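Local coordinates for putative hexose oxidase (Nonomuraea sp. ATCC 39727, PDB 5AWV), which is an FAD-dependent glycopeptide hexose oxidase that probably oxidises a sugar of the antibiotic teicoplanin, at residues Val182-Val187 with Trp211-Gly216; Gly219-Val224 with Arg503-Ala508. One frame throughout, in Å; residues are numbered along the deposited sequence.

Contact 1 of 2, residues Val182-Val187 with Trp211-Gly216; sequences VEVVVV and WAHTGG
Trp211 O, in helix 207-212, is gripped twice by Thr214, fixing the turn from which His213 reaches Val182 and Val184. Thr214 OG1 lies 2.6 Å from Trp211 O, in the carbonyl plane on a lone pair, and Thr214 N adds a second bond to Trp211 O at 3.0 Å. Threonine suits this place because its hydroxyl, which also bonds to Ala416 N, can fold back onto the preceding turn. With CG anti to its carbonyl carbon (chi1 -73°), His213 directs its ring at the sheet. Val182 crosses the histidine side chain at about a right angle, its CG2 coming obliquely to His213 ND1 at 4.0 Å, whereas Val184 arrives from the opposite direction and its CG2 meets His213 CE1 at 3.8 Å. This is one face of the five-stranded antiparallel sheet of the FAD-binding fold: Val182 and Val184 turn toward His213, and Val185 and Val187 pack on helix 67-80 on the other face. Beta-branched valines fit both faces of such a strand. His213 offers a flat ring to the valines while its ND1 is hydrogen-bonded to Leu209 O. Gly216 lacks the CB that would strike Ala212 O.

Contact 2 of 2, residues Gly219-Val224 with Arg503-Ala508; sequences GNFGVV and RKVKAA. With FAD (flavin-adenine dinucleotide), chain M.
The adenine pocket of the FAD-binding fold meets the C-terminal helix 499-509 of the berberine-like region through the loop and strand start at 219-224. On the pocket side, Val224 hydrogen-bonds to the Watson-Crick edge of adenine through its backbone: Val224 N donates to FAD N1A at 2.9 Å, and FAD N6A donates to Val224 O at 2.8 Å in a nearly straight bond (N-H...acceptor angle 174°). Gly219 N adds a bond to FAD N3A at 3.1 Å. Glycine fits there since phi is positive and a CB would run into FAD O3B; Gly222, at phi 146°, has backbone angles that a side chain would crowd against the preceding carbonyl.

On the helix side, Phe221 meets Val505 and Lys506. Its ring presents an edge to the helix backbone, with Phe221 CE1 3.8 Å from Lys506 N, while Val505 CG1 approaches Phe221 CE1 obliquely at 4.0 Å. One ring face is covered by Asn220 CB, 3.7 Å above its centre. A flat, apolar phenyl thus packs between loop and helix, and the branched valine packs on it. The Lys506 chain bends at chi2 (66°), carrying its ammonium back to the loop; this buried charge forms a salt bridge with Asp510 OD2, while Lys506 NZ also donates to Asn220 O at 2.9 Å, within the plane of that carbonyl.

In the fold
From the N terminus, strand 179-187 runs first, pairs with strand 193-199 and leads into helix 207-212, after which the chain returns to the sheet: contact 1 closes this short loop over 23 residues. Contact 2 opens just two residues beyond it and closes only after 278 more, once the chain has built the separate seven-stranded sheet and come back as helix 499-509. The two loops are in series, neither nested nor crossed. In space they touch, because strands 179-187 and 223-229 are neighbours: Val185 N lies 2.9 Å from Val223 O, a probable hydrogen bond. His213 joins them through Phe221, edge-to-face, and Val224, tying sheet, turn and C-terminal helix beside the adenine.

Contact 1 of 2, residues Val182-Val187 with Trp211-Gly216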
loop_
_atom_site.group_PDB
_atom_site.type_symbol
_atom_site.label_atom_id
_atom_site.label_comp_id
_atom_site.label_asym_id
_atom_site.label_seq_id
_atom_site.Cartn_x
_atom_site.Cartn_y
_atom_site.Cartn_z
ATOM N N VAL A 182 -5.201 -12.185 10.622
ATOM C CA VAL A 182 -3.863 -11.705 10.707
ATOM C C VAL A 182 -3.096 -12.450 11.798
ATOM O O VAL A 182 -3.671 -12.757 12.830
ATOM C CB VAL A 182 -3.657 -10.237 11.141
ATOM C CG1 VAL A 182 -3.743 -9.278 9.990
ATOM C CG2 VAL A 182 -4.615 -9.801 12.276
ATOM N N GLU A 183 -1.798 -12.573 11.622
ATOM C CA GLU A 183 -0.839 -12.999 12.633
ATOM C C GLU A 183 0.033 -11.828 12.949
ATOM O O GLU A 183 0.614 -11.210 12.090
ATOM C CB GLU A 183 0.047 -14.159 12.144
ATOM C CG GLU A 183 0.957 -14.712 13.240
ATOM C CD GLU A 183 1.899 -15.850 12.729
ATOM O OE1 GLU A 183 2.874 -15.659 11.960
ATOM O OE2 GLU A 183 1.673 -16.950 13.129
ATOM N N VAL A 184 0.055 -11.433 14.219
ATOM C CA VAL A 184 0.730 -10.224 14.647
ATOM C C VAL A 184 1.609 -10.544 15.847
ATOM O O VAL A 184 1.170 -11.284 16.770
ATOM C CB VAL A 184 -0.290 -9.184 15.125
ATOM C CG1 VAL A 184 0.381 -7.815 15.252
ATOM C CG2 VAL A 184 -1.455 -9.113 14.134
ATOM N N VAL A 185 2.800 -9.952 15.860
ATOM C CA VAL A 185 3.697 -9.990 16.991
ATOM C C VAL A 185 3.470 -8.679 17.782
ATOM O O VAL A 185 3.687 -7.587 17.269
ATOM C CB VAL A 185 5.138 -10.172 16.584
ATOM C CG1 VAL A 185 6.095 -9.986 17.730
ATOM C CG2 VAL A 185 5.340 -11.520 15.914
ATOM N N VAL A 186 2.944 -8.822 18.984
ATOM C CA VAL A 186 2.659 -7.722 19.883
ATOM C C VAL A 186 3.530 -7.776 21.143
ATOM O O VAL A 186 4.074 -8.828 21.451
ATOM C CB VAL A 186 1.165 -7.755 20.331
ATOM C CG1 VAL A 186 0.253 -7.591 19.112
ATOM C CG2 VAL A 186 0.811 -9.043 21.114
ATOM N N VAL A 187 3.575 -6.671 21.884
ATOM C CA VAL A 187 4.406 -6.551 23.078
ATOM C C VAL A 187 3.500 -6.289 24.248
ATOM O O VAL A 187 2.767 -5.287 24.236
ATOM C CB VAL A 187 5.371 -5.397 22.968
ATOM C CG1 VAL A 187 6.095 -5.165 24.259
ATOM C CG2 VAL A 187 6.403 -5.659 21.870
ATOM N N TRP A 211 -10.047 -6.730 13.603
ATOM C CA TRP A 211 -10.757 -5.521 13.180
ATOM C C TRP A 211 -9.799 -4.270 13.013
ATOM O O TRP A 211 -9.895 -3.555 12.002
ATOM C CB TRP A 211 -11.949 -5.191 14.131
ATOM C CG TRP A 211 -12.697 -3.927 13.771
ATOM C CD1 TRP A 211 -13.724 -3.811 12.917
ATOM C CD2 TRP A 211 -12.357 -2.619 14.175
ATOM N NE1 TRP A 211 -14.160 -2.485 12.865
ATOM C CE2 TRP A 211 -13.279 -1.733 13.567
ATOM C CE3 TRP A 211 -11.390 -2.112 15.023
ATOM C CZ2 TRP A 211 -13.281 -0.353 13.819
ATOM C CZ3 TRP A 211 -11.353 -0.711 15.256
ATOM C CH2 TRP A 211 -12.331 0.131 14.682
ATOM N N ALA A 212 -8.849 -4.073 13.893
ATOM C CA ALA A 212 -8.021 -2.946 13.809
ATOM C C ALA A 212 -7.128 -2.965 12.544
ATOM O O ALA A 212 -6.605 -1.908 12.130
ATOM C CB ALA A 212 -7.173 -2.806 15.001
ATOM N N HIS A 213 -6.852 -4.162 12.036
ATOM C CA HIS A 213 -6.051 -4.317 10.841
ATOM C C HIS A 213 -6.834 -4.227 9.562
ATOM O O HIS A 213 -6.230 -4.408 8.483
ATOM C CB HIS A 213 -5.267 -5.624 10.910
ATOM C CG HIS A 213 -4.142 -5.578 11.874
ATOM N ND1 HIS A 213 -4.267 -5.916 13.211
ATOM C CD2 HIS A 213 -2.882 -5.141 11.715
ATOM C CE1 HIS A 213 -3.121 -5.674 13.816
ATOM N NE2 HIS A 213 -2.264 -5.214 12.918
ATOM N N THR A 214 -8.129 -3.953 9.616
ATOM C CA THR A 214 -8.980 -3.675 8.453
ATOM C C THR A 214 -9.018 -2.135 8.156
ATOM O O THR A 214 -10.016 -1.600 7.837
ATOM C CB THR A 214 -10.429 -4.203 8.585
ATOM O OG1 THR A 214 -11.115 -3.543 9.664
ATOM C CG2 THR A 214 -10.401 -5.635 8.855
ATOM N N GLY A 215 -7.906 -1.480 8.240
ATOM C CA GLY A 215 -7.787 -0.057 7.947
ATOM C C GLY A 215 -7.149 0.783 9.040
ATOM O O GLY A 215 -7.041 2.008 8.867
ATOM N N GLY A 216 -6.636 0.163 10.122
ATOM C CA GLY A 216 -5.963 0.979 11.156
ATOM C C GLY A 216 -4.634 1.588 10.788
ATOM O O GLY A 216 -4.174 2.585 11.384
#

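Contact 2 of 2, residues Gly219-Val224 with Arg503-Ala508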
loop_
_atom_site.group_PDB
_atom_site.type_symbol
_atom_site.label_atom_id
_atom_site.label_comp_id
_atom_site.label_asym_id
_atom_site.label_seq_id
_atom_site.Cartn_x
_atom_site.Cartn_y
_atom_site.Cartn_z
ATOM N N GLY A 219 2.388 0.218 11.624
ATOM C CA GLY A 219 3.218 0.795 12.630
ATOM C C GLY A 219 2.493 1.135 13.962
ATOM O O GLY A 219 3.019 1.912 14.747
ATOM N N ASN A 220 1.279 0.656 14.171
ATOM C CA ASN A 220 0.492 0.983 15.384
ATOM C C ASN A 220 0.394 -0.171 16.427
ATOM O O ASN A 220 0.577 0.080 17.589
ATOM C CB ASN A 220 -0.964 1.326 15.027
ATOM C CG ASN A 220 -1.095 2.672 14.275
ATOM O OD1 ASN A 220 -1.532 2.741 13.084
ATOM N ND2 ASN A 220 -0.695 3.682 14.898
ATOM N N PHE A 221 0.056 -1.378 16.004
ATOM C CA PHE A 221 -0.355 -2.428 16.934
ATOM C C PHE A 221 0.751 -3.439 17.228
ATOM O O PHE A 221 0.722 -4.089 18.291
ATOM C CB PHE A 221 -1.618 -3.093 16.479
ATOM C CG PHE A 221 -2.734 -2.119 16.216
ATOM C CD1 PHE A 221 -3.326 -1.451 17.266
ATOM C CD2 PHE A 221 -3.120 -1.795 14.921
ATOM C CE1 PHE A 221 -4.300 -0.537 17.034
ATOM C CE2 PHE A 221 -4.039 -0.810 14.687
ATOM C CZ PHE A 221 -4.670 -0.197 15.748
ATOM N N GLY A 222 1.747 -3.548 16.352
ATOM C CA GLY A 222 2.621 -4.714 16.359
ATOM C C GLY A 222 3.035 -5.025 14.928
ATOM O O GLY A 222 2.700 -4.254 14.011
ATOM N N VAL A 223 3.770 -6.116 14.753
ATOM C CA VAL A 223 4.304 -6.496 13.447
ATOM C C VAL A 223 3.399 -7.557 12.835
ATOM O O VAL A 223 3.323 -8.653 13.337
ATOM C CB VAL A 223 5.691 -7.032 13.576
ATOM C CG1 VAL A 223 6.307 -7.318 12.177
ATOM C CG2 VAL A 223 6.519 -6.083 14.387
ATOM N N VAL A 224 2.738 -7.246 11.722
ATOM C CA VAL A 224 1.996 -8.261 11.020
ATOM C C VAL A 224 3.010 -9.145 10.349
ATOM O O VAL A 224 3.823 -8.648 9.571
ATOM C CB VAL A 224 1.092 -7.674 9.931
ATOM C CG1 VAL A 224 0.379 -8.804 9.145
ATOM C CG2 VAL A 224 0.115 -6.725 10.549
ATOM N N ARG A 503 -8.496 3.208 19.528
ATOM C CA ARG A 503 -7.727 3.518 20.748
ATOM C C ARG A 503 -7.799 2.375 21.830
ATOM O O ARG A 503 -6.835 2.088 22.481
ATOM C CB ARG A 503 -8.120 4.935 21.263
ATOM C CG ARG A 503 -7.558 5.238 22.602
ATOM C CD ARG A 503 -7.755 6.682 22.973
ATOM N NE ARG A 503 -6.893 7.585 22.251
ATOM C CZ ARG A 503 -6.971 8.902 22.362
ATOM N NH1 ARG A 503 -7.912 9.449 23.134
ATOM N NH2 ARG A 503 -6.139 9.683 21.698
ATOM N N LYS A 504 -8.936 1.736 21.985
ATOM C CA LYS A 504 -9.066 0.588 22.889
ATOM C C LYS A 504 -8.194 -0.578 22.455
ATOM O O LYS A 504 -7.505 -1.187 23.284
ATOM C CB LYS A 504 -10.515 0.190 23.034
ATOM C CG LYS A 504 -11.264 1.241 23.854
ATOM C CD LYS A 504 -12.743 0.995 23.849
ATOM C CE LYS A 504 -13.432 1.925 24.847
ATOM N NZ LYS A 504 -14.842 1.478 24.936
ATOM N N VAL A 505 -8.106 -0.836 21.142
ATOM C CA VAL A 505 -7.211 -1.871 20.615
ATOM C C VAL A 505 -5.763 -1.617 20.883
ATOM O O VAL A 505 -5.014 -2.516 21.355
ATOM C CB VAL A 505 -7.428 -2.172 19.123
ATOM C CG1 VAL A 505 -6.555 -3.327 18.704
ATOM C CG2 VAL A 505 -8.845 -2.594 18.914
ATOM N N LYS A 506 -5.352 -0.362 20.701
ATOM C CA LYS A 506 -4.026 0.086 20.927
ATOM C C LYS A 506 -3.624 -0.116 22.443
ATOM O O LYS A 506 -2.581 -0.682 22.721
ATOM C CB LYS A 506 -3.924 1.560 20.536
ATOM C CG LYS A 506 -2.641 2.252 20.884
ATOM C CD LYS A 506 -1.452 1.675 20.096
ATOM C CE LYS A 506 -0.160 2.397 20.484
ATOM N NZ LYS A 506 1.010 2.049 19.618
ATOM N N ALA A 507 -4.467 0.376 23.371
ATOM C CA ALA A 507 -4.280 0.172 24.795
ATOM C C ALA A 507 -4.211 -1.333 25.159
ATOM O O ALA A 507 -3.370 -1.712 26.006
ATOM C CB ALA A 507 -5.402 0.827 25.587
ATOM N N ALA A 508 -5.033 -2.173 24.547
ATOM C CA ALA A 508 -5.053 -3.600 24.879
ATOM C C ALA A 508 -3.839 -4.401 24.338
ATOM O O ALA A 508 -3.332 -5.290 25.041
ATOM C CB ALA A 508 -6.354 -4.265 24.451
HETATM P PA FAD M . 6.268 0.730 4.312
HETATM O O1A FAD M . 6.883 2.098 4.101
HETATM O O2A FAD M . 7.095 -0.470 4.350
HETATM O O5B FAD M . 5.326 0.746 5.582
HETATM C C5B FAD M . 4.303 1.773 5.818
HETATM C C4B FAD M . 3.940 1.807 7.270
HETATM O O4B FAD M . 3.383 0.577 7.746
HETATM C C3B FAD M . 5.082 2.133 8.246
HETATM O O3B FAD M . 4.655 2.810 9.454
HETATM C C2B FAD M . 5.554 0.740 8.527
HETATM O O2B FAD M . 6.313 0.715 9.690
HETATM C C1B FAD M . 4.290 -0.049 8.609
HETATM N N9A FAD M . 4.514 -1.441 8.295
HETATM C C8A FAD M . 5.078 -2.008 7.221
HETATM N N7A FAD M . 5.021 -3.357 7.273
HETATM C C5A FAD M . 4.388 -3.681 8.393
HETATM C C6A FAD M . 4.059 -4.944 9.088
HETATM N N6A FAD M . 4.417 -6.087 8.511
HETATM N N1A FAD M . 3.376 -4.845 10.267
HETATM C C2A FAD M . 3.060 -3.638 10.821
HETATM N N3A FAD M . 3.367 -2.433 10.266
HETATM C C4A FAD M . 4.065 -2.438 9.094
HETATM N N1 FAD M . -2.389 2.900 -1.861
HETATM C C2 FAD M . -3.597 2.485 -2.348
HETATM O O2 FAD M . -4.476 2.098 -1.545
HETATM N N3 FAD M . -3.870 2.446 -3.661
HETATM C C4 FAD M . -2.927 2.688 -4.596
HETATM O O4 FAD M . -3.181 2.606 -5.818
HETATM C C4X FAD M . -1.589 3.104 -4.153
HETATM N N5 FAD M . -0.566 3.377 -5.037
HETATM C C5X FAD M . 0.707 3.669 -4.626
HETATM C C6 FAD M . 1.708 3.862 -5.600
HETATM C C7 FAD M . 2.971 4.260 -5.086
HETATM C C7M FAD M . 4.116 4.535 -6.095
HETATM C C8 FAD M . 3.274 4.379 -3.605
HETATM C C8M FAD M . 4.686 4.535 -3.094
HETATM C C9 FAD M . 2.230 4.102 -2.694
HETATM C C9A FAD M . 0.981 3.789 -3.142
HETATM N N10 FAD M . -0.104 3.530 -2.262
HETATM C C10 FAD M . -1.362 3.163 -2.711
HETATM C "C1'" FAD M . 0.072 3.672 -0.779
HETATM C "C2'" FAD M . 0.377 2.389 -0.101
HETATM O "O2'" FAD M . -0.857 1.711 0.036
HETATM C "C3'" FAD M . 0.872 2.793 1.237
HETATM O "O3'" FAD M . 2.017 3.612 0.988
HETATM C "C4'" FAD M . 1.262 1.540 2.069
HETATM O "O4'" FAD M . 1.252 1.936 3.443
HETATM C "C5'" FAD M . 2.657 1.119 1.682
HETATM O "O5'" FAD M . 3.006 -0.115 2.340
HETATM P P FAD M . 4.502 -0.592 2.312
HETATM O O1P FAD M . 4.617 -1.891 2.947
HETATM O O2P FAD M . 5.119 -0.513 0.943
HETATM O O3P FAD M . 5.181 0.628 3.096
#